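Local coordinates for Ets DNA-binding protein pokkuri (Drosophila melanogaster, PDB 1SV0) that represses transcription as an ETS-family DNA-binding factor, holding back photoreceptor development in opposition to Ras signalling, at residues R11-E16 with K44-L49. The protein carries 1 engineered substitution. Residues are numbered along the deposited sequence; the frame is centred on the assembly and turned at random.
Engineered in segment 44-49: R45 (natural residue Ala).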
# COMPACT_ATOMS: atom_id res chain seq x y z
N ARG A 11 -1.32 7.44 18.85
CA ARG A 11 -0.38 7.40 19.96
C ARG A 11 -1.06 6.97 21.26
O ARG A 11 -0.38 6.62 22.23
CB ARG A 11 0.28 8.77 20.13
CG ARG A 11 1.29 9.10 19.05
CD ARG A 11 1.80 10.52 19.19
NE ARG A 11 0.87 11.49 18.62
CZ ARG A 11 0.40 12.55 19.28
NH1 ARG A 11 0.76 12.76 20.54
NH2 ARG A 11 -0.43 13.39 18.68
N LEU A 12 -2.39 6.99 21.28
CA LEU A 12 -3.13 6.60 22.48
C LEU A 12 -3.71 5.19 22.37
O LEU A 12 -4.39 4.72 23.27
CB LEU A 12 -4.25 7.60 22.74
CG LEU A 12 -3.83 9.07 22.88
CD1 LEU A 12 -5.04 9.93 23.19
CD2 LEU A 12 -2.79 9.21 23.98
N TRP A 13 -3.43 4.51 21.27
CA TRP A 13 -3.95 3.16 21.07
C TRP A 13 -3.43 2.13 22.05
O TRP A 13 -2.27 2.15 22.43
CB TRP A 13 -3.66 2.66 19.65
CG TRP A 13 -4.44 3.36 18.59
CD1 TRP A 13 -5.52 4.18 18.76
CD2 TRP A 13 -4.23 3.27 17.17
NE1 TRP A 13 -5.99 4.61 17.55
CE2 TRP A 13 -5.22 4.07 16.55
CE3 TRP A 13 -3.30 2.60 16.36
CZ2 TRP A 13 -5.31 4.20 15.16
CZ3 TRP A 13 -3.39 2.74 14.98
CH2 TRP A 13 -4.39 3.53 14.40
N SER A 14 -4.31 1.21 22.44
CA SER A 14 -3.95 0.12 23.33
C SER A 14 -3.31 -0.93 22.42
O SER A 14 -3.27 -0.73 21.20
CB SER A 14 -5.20 -0.47 23.98
OG SER A 14 -6.05 -1.04 22.99
N ARG A 15 -2.83 -2.03 22.98
CA ARG A 15 -2.24 -3.08 22.15
C ARG A 15 -3.30 -3.67 21.22
O ARG A 15 -3.04 -3.93 20.04
CB ARG A 15 -1.65 -4.21 23.00
CG ARG A 15 -0.28 -3.90 23.59
CD ARG A 15 0.34 -5.15 24.22
NE ARG A 15 1.74 -4.95 24.57
CZ ARG A 15 2.55 -5.92 25.00
NH1 ARG A 15 2.09 -7.16 25.13
NH2 ARG A 15 3.82 -5.65 25.28
N GLU A 16 -4.50 -3.89 21.76
CA GLU A 16 -5.56 -4.45 20.95
C GLU A 16 -6.03 -3.48 19.87
O GLU A 16 -6.45 -3.90 18.80
CB GLU A 16 -6.74 -4.91 21.81
CG GLU A 16 -7.84 -5.61 20.99
CD GLU A 16 -7.29 -6.65 20.00
OE1 GLU A 16 -6.61 -7.61 20.45
OE2 GLU A 16 -7.55 -6.53 18.78
N LYS A 44 1.67 4.05 21.35
CA LYS A 44 2.84 4.89 21.59
C LYS A 44 4.07 4.35 20.87
O LYS A 44 4.76 5.09 20.17
CB LYS A 44 3.12 4.98 23.09
CG LYS A 44 4.19 5.99 23.48
CD LYS A 44 4.25 6.13 25.00
CE LYS A 44 5.18 7.26 25.43
NZ LYS A 44 5.08 7.53 26.91
N ARG A 45 4.33 3.06 21.03
CA ARG A 45 5.50 2.46 20.40
C ARG A 45 5.30 2.23 18.90
O ARG A 45 6.24 2.40 18.11
CB ARG A 45 5.86 1.14 21.09
CG ARG A 45 7.20 0.58 20.67
CD ARG A 45 7.38 -0.86 21.12
NE ARG A 45 8.49 -1.50 20.43
CZ ARG A 45 8.68 -2.81 20.36
NH1 ARG A 45 7.82 -3.64 20.95
NH2 ARG A 45 9.72 -3.30 19.69
N LEU A 46 4.10 1.84 18.49
CA LEU A 46 3.84 1.62 17.07
C LEU A 46 4.21 2.90 16.32
O LEU A 46 4.88 2.85 15.29
CB LEU A 46 2.36 1.31 16.80
CG LEU A 46 2.01 1.03 15.33
CD1 LEU A 46 2.58 -0.32 14.93
CD2 LEU A 46 0.50 1.04 15.12
N CYS A 47 3.79 4.03 16.87
CA CYS A 47 4.05 5.32 16.24
C CYS A 47 5.51 5.75 16.24
O CYS A 47 5.85 6.73 15.58
CB CYS A 47 3.17 6.39 16.89
SG CYS A 47 1.41 6.18 16.56
N LEU A 48 6.35 5.04 16.97
CA LEU A 48 7.77 5.37 17.02
C LEU A 48 8.59 4.53 16.06
O LEU A 48 9.77 4.80 15.84
CB LEU A 48 8.31 5.21 18.45
CG LEU A 48 8.19 6.47 19.34
CD1 LEU A 48 6.78 7.01 19.27
CD2 LEU A 48 8.58 6.15 20.78
N LEU A 49 7.97 3.52 15.46
CA LEU A 49 8.67 2.67 14.51
C LEU A 49 9.07 3.49 13.29
O LEU A 49 8.26 4.25 12.76
CB LEU A 49 7.80 1.49 14.06
CG LEU A 49 7.48 0.42 15.09
CD1 LEU A 49 6.71 -0.72 14.42
CD2 LEU A 49 8.77 -0.11 15.71
O HOH W 1 -0.48 4.01 23.39
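In the SAM (Pointed) domain of this repressor, the 3-10 turn at R11 and the loop through W13 that leads into helix 15-28 pack against the short helix 43-46. Near the start of that helix, K44 N lies 3.4 Å from R11 O, but the angle is too poor for a direct hydrogen bond. G43 makes the direct backbone link, to W13, and one residue on a water completes the join: it accepts from K44 N and donates to R11 O and W13 O, all at 2.8 to 3.0 Å. K44 meets 11-16 through its backbone N and CB, the latter 4.0 Å from R11 O, while its extended chain carries the amine away, as suits a lysine at an exposed position.

The CG methylene of R11 rests against C47, 3.8 Å from SG and 3.9 Å from CB. R11 N is also 3.8 Å from SG; a small, weakly polar thiol suits a place beside both. A turn about CG-CD (chi3 -81°) swings the R11 guanidinium away from 44-49, where it forms a salt bridge with D9. Deeper in, the indole of W13 presents its edge to L46, whose CD2 sits near the ring plane, 4.2 Å from CZ3. A broad ring and a branched side chain fill this interior, where L72 and L69 of helix 62-77 meet W13 and L46 respectively, while W13 NE1 is satisfied by P7 O. Such packing of short helices and an N-terminal arm around a long C-terminal helix is characteristic of the all-helical SAM fold.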